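Local coordinates for protein dipicolinate synthase subunit A (PDB 3D4O) that probably forms, with a partner subunit, the enzyme that makes dipicolinate, the small acid that accumulates in bacterial spores, using a nicotinamide nucleotide, at residues Gly5-Ile10 against Lys30-Gly35; Val9-Asp14 against Ile62-Ser67. One frame throughout, in Å; residues are numbered along the deposited sequence.

Interaction 1: residues Gly5-Ile10 against Lys30-Gly35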
ATOM      1  N   GLY C   5     -23.229  36.202  -3.385  1.00 42.37           N
ATOM      2  CA  GLY C   5     -22.618  37.528  -3.464  1.00 42.21           C
ATOM      3  C   GLY C   5     -21.145  37.520  -3.144  1.00 42.02           C
ATOM      4  O   GLY C   5     -20.473  38.557  -3.189  1.00 42.56           O
ATOM      5  N   LYS C   6     -20.651  36.341  -2.793  1.00 41.56           N
ATOM      6  CA  LYS C   6     -19.230  36.179  -2.484  1.00 41.24           C
ATOM      7  C   LYS C   6     -18.491  35.693  -3.705  1.00 40.16           C
ATOM      8  O   LYS C   6     -19.018  34.935  -4.495  1.00 40.02           O
ATOM      9  CB  LYS C   6     -19.016  35.309  -1.248  1.00 41.99           C
ATOM     10  CG  LYS C   6     -19.496  36.070  -0.017  1.00 45.76           C
ATOM     11  CD  LYS C   6     -18.911  35.584   1.306  1.00 47.66           C
ATOM     12  CE  LYS C   6     -19.052  36.698   2.360  1.00 48.49           C
ATOM     13  NZ  LYS C   6     -18.277  36.461   3.623  1.00 50.98           N
ATOM     14  N   HIS C   7     -17.298  36.232  -3.895  1.00 39.11           N
ATOM     15  CA  HIS C   7     -16.464  35.880  -5.032  1.00 38.59           C
ATOM     16  C   HIS C   7     -15.147  35.341  -4.560  1.00 38.33           C
ATOM     17  O   HIS C   7     -14.394  36.026  -3.875  1.00 39.52           O
ATOM     18  CB  HIS C   7     -16.274  37.086  -5.950  1.00 39.64           C
ATOM     19  CG  HIS C   7     -15.254  36.882  -7.031  1.00 38.98           C
ATOM     20  ND1 HIS C   7     -14.995  35.649  -7.590  1.00 45.26           N
ATOM     21  CD2 HIS C   7     -14.491  37.768  -7.713  1.00 40.01           C
ATOM     22  CE1 HIS C   7     -14.080  35.781  -8.533  1.00 41.73           C
ATOM     23  NE2 HIS C   7     -13.760  37.057  -8.631  1.00 38.56           N
ATOM     24  N   VAL C   8     -14.894  34.087  -4.914  1.00 37.84           N
ATOM     25  CA  VAL C   8     -13.648  33.425  -4.547  1.00 37.45           C
ATOM     26  C   VAL C   8     -12.861  32.953  -5.772  1.00 37.14           C
ATOM     27  O   VAL C   8     -13.410  32.562  -6.799  1.00 36.26           O
ATOM     28  CB  VAL C   8     -13.854  32.216  -3.543  1.00 37.76           C
ATOM     29  CG1 VAL C   8     -14.940  32.531  -2.513  1.00 34.41           C
ATOM     30  CG2 VAL C   8     -14.204  30.936  -4.263  1.00 36.64           C
ATOM     31  N   VAL C   9     -11.547  33.055  -5.644  1.00 36.76           N
ATOM     32  CA  VAL C   9     -10.649  32.549  -6.661  1.00 35.56           C
ATOM     33  C   VAL C   9      -9.989  31.318  -6.065  1.00 34.83           C
ATOM     34  O   VAL C   9      -9.467  31.336  -4.949  1.00 32.25           O
ATOM     35  CB  VAL C   9      -9.606  33.583  -7.157  1.00 36.93           C
ATOM     36  CG1 VAL C   9      -8.698  34.044  -6.046  1.00 39.82           C
ATOM     37  CG2 VAL C   9      -8.772  32.992  -8.298  1.00 34.85           C
ATOM     38  N   ILE C  10     -10.108  30.248  -6.832  1.00 33.75           N
ATOM     39  CA  ILE C  10      -9.547  28.955  -6.532  1.00 33.41           C
ATOM     40  C   ILE C  10      -8.432  28.743  -7.522  1.00 33.48           C
ATOM     41  O   ILE C  10      -8.650  28.650  -8.720  1.00 31.99           O
ATOM     42  CB  ILE C  10     -10.605  27.831  -6.653  1.00 33.99           C
ATOM     43  CG1 ILE C  10     -11.765  28.059  -5.671  1.00 34.60           C
ATOM     44  CG2 ILE C  10      -9.998  26.462  -6.382  1.00 31.61           C
ATOM     45  CD1 ILE C  10     -12.727  26.852  -5.527  1.00 33.63           C
ATOM     46  N   LYS C  30     -19.584  32.789  -6.351  1.00 36.74           N
ATOM     47  CA  LYS C  30     -18.981  33.112  -7.654  1.00 36.74           C
ATOM     48  C   LYS C  30     -17.547  32.620  -7.581  1.00 36.02           C
ATOM     49  O   LYS C  30     -16.821  32.967  -6.656  1.00 34.57           O
ATOM     50  CB  LYS C  30     -19.024  34.603  -7.971  1.00 36.26           C
ATOM     51  CG  LYS C  30     -18.356  34.955  -9.302  1.00 36.76           C
ATOM     52  CD  LYS C  30     -18.411  36.470  -9.585  1.00 36.62           C
ATOM     53  CE  LYS C  30     -17.613  36.846 -10.841  1.00 34.40           C
ATOM     54  NZ  LYS C  30     -17.563  38.301 -11.057  1.00 38.71           N
ATOM     55  N   ILE C  31     -17.166  31.809  -8.565  1.00 37.29           N
ATOM     56  CA  ILE C  31     -15.846  31.145  -8.598  1.00 37.89           C
ATOM     57  C   ILE C  31     -15.013  31.303  -9.861  1.00 37.95           C
ATOM     58  O   ILE C  31     -15.344  30.771 -10.914  1.00 38.87           O
ATOM     59  CB  ILE C  31     -15.993  29.613  -8.401  1.00 38.03           C
ATOM     60  CG1 ILE C  31     -16.797  29.294  -7.134  1.00 38.81           C
ATOM     61  CG2 ILE C  31     -14.596  28.957  -8.362  1.00 37.30           C
ATOM     62  CD1 ILE C  31     -17.352  27.854  -7.071  1.00 37.97           C
ATOM     63  N   SER C  32     -13.910  32.026  -9.715  1.00 37.52           N
ATOM     64  CA  SER C  32     -12.911  32.166 -10.781  1.00 35.75           C
ATOM     65  C   SER C  32     -11.931  31.035 -10.580  1.00 34.97           C
ATOM     66  O   SER C  32     -11.328  30.904  -9.511  1.00 35.65           O
ATOM     67  CB  SER C  32     -12.206  33.513 -10.716  1.00 36.61           C
ATOM     68  OG  SER C  32     -13.094  34.560 -11.042  1.00 32.57           O
ATOM     69  N   LEU C  33     -11.789  30.195 -11.598  1.00 34.57           N
ATOM     70  CA  LEU C  33     -10.999  28.946 -11.469  1.00 35.97           C
ATOM     71  C   LEU C  33      -9.737  28.898 -12.321  1.00 36.19           C
ATOM     72  O   LEU C  33      -9.778  28.752 -13.546  1.00 36.02           O
ATOM     73  CB  LEU C  33     -11.900  27.742 -11.780  1.00 35.14           C
ATOM     74  CG  LEU C  33     -11.408  26.344 -11.445  1.00 37.30           C
ATOM     75  CD1 LEU C  33     -11.201  26.195  -9.921  1.00 32.62           C
ATOM     76  CD2 LEU C  33     -12.421  25.286 -12.014  1.00 34.51           C
ATOM     77  N   VAL C  34      -8.606  28.973 -11.629  1.00 35.98           N
ATOM     78  CA  VAL C  34      -7.293  29.010 -12.292  1.00 36.03           C
ATOM     79  C   VAL C  34      -6.527  27.712 -12.110  1.00 36.14           C
ATOM     80  O   VAL C  34      -6.403  27.185 -10.995  1.00 36.67           O
ATOM     81  CB  VAL C  34      -6.433  30.205 -11.772  1.00 35.25           C
ATOM     82  CG1 VAL C  34      -5.138  30.330 -12.548  1.00 34.37           C
ATOM     83  CG2 VAL C  34      -7.210  31.493 -11.827  1.00 33.86           C
ATOM     84  N   GLY C  35      -6.056  27.179 -13.237  1.00 35.83           N
ATOM     85  CA  GLY C  35      -5.226  25.966 -13.249  1.00 36.30           C
ATOM     86  C   GLY C  35      -5.963  24.677 -13.521  1.00 36.74           C
ATOM     87  O   GLY C  35      -5.414  23.579 -13.363  1.00 37.07           O
TER

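Interaction 2: residues Val9-Asp14 against Ile62-Ser67. With EDO (1,2-ethanediol), chain M.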
ATOM      1  N   VAL C   9     -11.547  33.055  -5.644  1.00 36.76           N
ATOM      2  CA  VAL C   9     -10.649  32.549  -6.661  1.00 35.56           C
ATOM      3  C   VAL C   9      -9.989  31.318  -6.065  1.00 34.83           C
ATOM      4  O   VAL C   9      -9.467  31.336  -4.949  1.00 32.25           O
ATOM      5  CB  VAL C   9      -9.606  33.583  -7.157  1.00 36.93           C
ATOM      6  CG1 VAL C   9      -8.698  34.044  -6.046  1.00 39.82           C
ATOM      7  CG2 VAL C   9      -8.772  32.992  -8.298  1.00 34.85           C
ATOM      8  N   ILE C  10     -10.108  30.248  -6.832  1.00 33.75           N
ATOM      9  CA  ILE C  10      -9.547  28.955  -6.532  1.00 33.41           C
ATOM     10  C   ILE C  10      -8.432  28.743  -7.522  1.00 33.48           C
ATOM     11  O   ILE C  10      -8.650  28.650  -8.720  1.00 31.99           O
ATOM     12  CB  ILE C  10     -10.605  27.831  -6.653  1.00 33.99           C
ATOM     13  CG1 ILE C  10     -11.765  28.059  -5.671  1.00 34.60           C
ATOM     14  CG2 ILE C  10      -9.998  26.462  -6.382  1.00 31.61           C
ATOM     15  CD1 ILE C  10     -12.727  26.852  -5.527  1.00 33.63           C
ATOM     16  N   ILE C  11      -7.230  28.647  -6.980  1.00 34.64           N
ATOM     17  CA  ILE C  11      -6.002  28.564  -7.766  1.00 34.75           C
ATOM     18  C   ILE C  11      -5.288  27.276  -7.475  1.00 34.86           C
ATOM     19  O   ILE C  11      -4.810  27.049  -6.368  1.00 34.68           O
ATOM     20  CB  ILE C  11      -5.075  29.742  -7.430  1.00 34.11           C
ATOM     21  CG1 ILE C  11      -5.852  31.063  -7.559  1.00 36.67           C
ATOM     22  CG2 ILE C  11      -3.855  29.776  -8.365  1.00 36.69           C
ATOM     23  CD1 ILE C  11      -5.026  32.297  -7.238  1.00 26.82           C
ATOM     24  N   GLY C  12      -5.243  26.435  -8.490  1.00 34.49           N
ATOM     25  CA  GLY C  12      -4.615  25.123  -8.405  1.00 34.54           C
ATOM     26  C   GLY C  12      -5.149  24.155  -7.373  1.00 33.46           C
ATOM     27  O   GLY C  12      -6.173  24.354  -6.703  1.00 32.15           O
ATOM     28  N   GLY C  13      -4.388  23.084  -7.276  1.00 33.78           N
ATOM     29  CA  GLY C  13      -4.625  22.020  -6.308  1.00 33.29           C
ATOM     30  C   GLY C  13      -4.601  20.647  -6.907  1.00 34.59           C
ATOM     31  O   GLY C  13      -3.982  20.384  -7.942  1.00 33.16           O
ATOM     32  N   ASP C  14      -5.303  19.759  -6.220  1.00 34.80           N
ATOM     33  CA  ASP C  14      -5.427  18.395  -6.674  1.00 36.25           C
ATOM     34  C   ASP C  14      -6.867  17.941  -6.638  1.00 35.47           C
ATOM     35  O   ASP C  14      -7.782  18.764  -6.740  1.00 34.51           O
ATOM     36  CB  ASP C  14      -4.467  17.450  -5.946  1.00 38.01           C
ATOM     37  CG  ASP C  14      -4.743  17.315  -4.462  1.00 37.99           C
ATOM     38  OD1 ASP C  14      -5.891  17.471  -4.029  1.00 40.27           O
ATOM     39  OD2 ASP C  14      -3.809  16.971  -3.730  1.00 37.93           O
ATOM     40  N   ILE C  62      -9.121  34.064  -1.646  1.00 36.82           N
ATOM     41  CA  ILE C  62      -8.196  33.306  -2.462  1.00 36.24           C
ATOM     42  C   ILE C  62      -7.914  31.969  -1.820  1.00 36.31           C
ATOM     43  O   ILE C  62      -7.431  31.903  -0.707  1.00 37.66           O
ATOM     44  CB  ILE C  62      -6.892  34.081  -2.653  1.00 36.77           C
ATOM     45  CG1 ILE C  62      -7.207  35.441  -3.294  1.00 33.14           C
ATOM     46  CG2 ILE C  62      -5.880  33.249  -3.464  1.00 36.10           C
ATOM     47  CD1 ILE C  62      -5.985  36.258  -3.644  1.00 34.86           C
ATOM     48  N   LEU C  63      -8.236  30.907  -2.547  1.00 35.80           N
ATOM     49  CA  LEU C  63      -8.044  29.540  -2.075  1.00 35.63           C
ATOM     50  C   LEU C  63      -6.910  28.883  -2.802  1.00 35.63           C
ATOM     51  O   LEU C  63      -6.967  28.608  -4.007  1.00 34.47           O
ATOM     52  CB  LEU C  63      -9.325  28.693  -2.223  1.00 36.01           C
ATOM     53  CG  LEU C  63     -10.471  28.785  -1.195  1.00 35.95           C
ATOM     54  CD1 LEU C  63     -10.775  30.195  -0.743  1.00 31.50           C
ATOM     55  CD2 LEU C  63     -11.748  28.121  -1.740  1.00 34.52           C
ATOM     56  N   LEU C  64      -5.870  28.636  -2.023  1.00 35.56           N
ATOM     57  CA  LEU C  64      -4.688  27.961  -2.513  1.00 35.76           C
ATOM     58  C   LEU C  64      -4.719  26.498  -2.117  1.00 35.81           C
ATOM     59  O   LEU C  64      -5.459  26.102  -1.208  1.00 35.24           O
ATOM     60  CB  LEU C  64      -3.426  28.614  -1.952  1.00 36.73           C
ATOM     61  CG  LEU C  64      -3.209  30.095  -2.237  1.00 36.27           C
ATOM     62  CD1 LEU C  64      -1.890  30.548  -1.698  1.00 36.01           C
ATOM     63  CD2 LEU C  64      -3.293  30.332  -3.747  1.00 35.47           C
ATOM     64  N   PRO C  65      -3.916  25.673  -2.795  1.00 35.94           N
ATOM     65  CA  PRO C  65      -3.866  24.287  -2.400  1.00 36.52           C
ATOM     66  C   PRO C  65      -3.364  24.131  -0.985  1.00 37.61           C
ATOM     67  O   PRO C  65      -2.900  25.087  -0.371  1.00 37.21           O
ATOM     68  CB  PRO C  65      -2.821  23.678  -3.359  1.00 37.25           C
ATOM     69  CG  PRO C  65      -2.707  24.623  -4.465  1.00 34.86           C
ATOM     70  CD  PRO C  65      -3.017  25.957  -3.921  1.00 36.17           C
ATOM     71  N   ILE C  66      -3.429  22.908  -0.481  1.00 37.84           N
ATOM     72  CA  ILE C  66      -2.947  22.640   0.873  1.00 37.53           C
ATOM     73  C   ILE C  66      -1.478  23.016   0.971  1.00 38.26           C
ATOM     74  O   ILE C  66      -1.021  23.537   1.980  1.00 38.75           O
ATOM     75  CB  ILE C  66      -3.190  21.171   1.287  1.00 38.40           C
ATOM     76  CG1 ILE C  66      -4.668  20.977   1.643  1.00 34.28           C
ATOM     77  CG2 ILE C  66      -2.331  20.775   2.444  1.00 35.40           C
ATOM     78  CD1 ILE C  66      -5.176  21.855   2.769  1.00 34.09           C
ATOM     79  N   SER C  67      -0.756  22.793  -0.117  1.00 38.51           N
ATOM     80  CA  SER C  67       0.705  23.072  -0.166  1.00 37.48           C
ATOM     81  C   SER C  67       1.034  24.558  -0.263  1.00 38.98           C
ATOM     82  O   SER C  67       2.178  24.952  -0.113  1.00 41.03           O
ATOM     83  CB  SER C  67       1.331  22.361  -1.365  1.00 37.57           C
ATOM     84  OG  SER C  67       0.659  22.705  -2.582  1.00 35.66           O
TER
HETATM   85  C1  EDO M 294      -7.659  24.312   1.017  1.00 30.87           C
HETATM   86  O1  EDO M 294      -6.457  24.120   0.256  1.00 39.75           O
HETATM   87  C2  EDO M 294      -7.931  25.800   1.285  1.00 33.15           C
HETATM   88  O2  EDO M 294      -7.830  26.524   0.052  1.00 29.18           O
HETATM   89  O   HOH W   1      -6.847  25.744  -4.479  1.00 37.65           O

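Interaction 1: residues Gly5-Ile10 against Lys30-Gly35
His7 lays its imidazole against Lys30, its partner in the neighbouring parallel strand, and the ring can be followed atom by atom. From CB, with CG anti to the backbone N (chi1 171°), the ring reaches across to strand 30-34, its edge toward Lys30 O and Ser32. CG lies beneath Lys30 CD, which stands 4.2 Å from the ring centroid in a CH-pi contact over one face, offset toward the rim. ND1 turns to the backbone and gives Lys30 O a weak hydrogen bond of 3.4 Å. At the tip, CE1 comes within 3.0 Å of Ser32 OG, met near the ring plane, with NE2 farther from that oxygen. Lys30 O also accepts the shorter bond from Val8 N (2.8 Å), the second rung of a ladder that runs on to Val34 N and Ile10 O. These are the two strands of a beta-alpha-beta unit in a Rossmann-like sheet, joined through helix 15-26. On the face that this helix covers, Ile10 packs on two residues of strand 30-34: its CD1 lies 4.0 Å from Ile31 CG2, and its CB meets Leu33 CD1 at 3.7 Å. On the His7 face, Val9 CG2 reaches diagonally to Val34 CG2, 4.1 Å away.

Interaction 2: residues Val9-Asp14 against Ile62-Ser67
Leu63 makes both backbone hydrogen bonds to Val9-Ile11, and both are nearly straight: Leu63 N donates a hydrogen bond to Val9 O at 2.7 Å, and Leu63 O accepts one from Ile11 N at 3.0 Å. Beyond them the chains keep their common direction but no longer pair directly. A water lies within hydrogen-bonding distance of Gly12 O and Leu63 O and can donate to either, though not surely to both at once, so that Leu63 O may serve both the ladder and the bridge.

Here one of the two central strands of the parallel sheet, 7-11, passes into the glycine turn that leads to helix 15-26. The turn corresponds in position to the dinucleotide-binding turn of classical Rossmann folds, a likeness of topology alone. Gly12 and Gly13 both have positive phi (59° and 131°), and Asp14 follows as the N-cap of the helix. Pro65 packs against this turn: its CD stands 3.2 Å from Ile11 O, while CG sits 3.6 Å from Gly13 N.

Apolar contacts fill both faces. Val9 CG1 and Ile62 CG1 lie side by side at 3.4 Å, tighter than usual for two carbons; Val9 holds that methyl between its backbone N and carbonyl carbon (chi1 62°), next to Ile62. Ile62 CG2 also meets Ile11 CD1, and the end of Leu64 reaches back through CD2 to Ile11 CB. On the other face Leu63 CD2 touches Ile10 CG1 at 3.9 Å, with Ile20 and Leu24 of helix 15-26 packing on Leu63.

As for ligand contacts, both hydroxyls of an ethanediol, probably from the crystallisation liquor, donate to Leu64 O, and O2 lies 3.5 Å from Leu63 CB.

In the fold
From the N terminus, strand 7-11 comes first and both contacts start from it. The chain goes out through helix 15-26 and returns as strand 30-34, closing the short loop of interaction 1 on one edge of the first strand. It then runs on through strand 46-49 to strand 61-63, which comes in on the opposite edge and closes the longer loop of interaction 2. The loops cross and neither nests: interaction 2 starts inside interaction 1, sharing Val9 and Ile10, and ends beyond it. Together they make 7-11 an inner strand of the six-stranded parallel sheet, order 3-2-1-4-5-6. At the end of strand 30-34, Val34 O probably accepts a hydrogen bond from the glycine turn at Gly12 N.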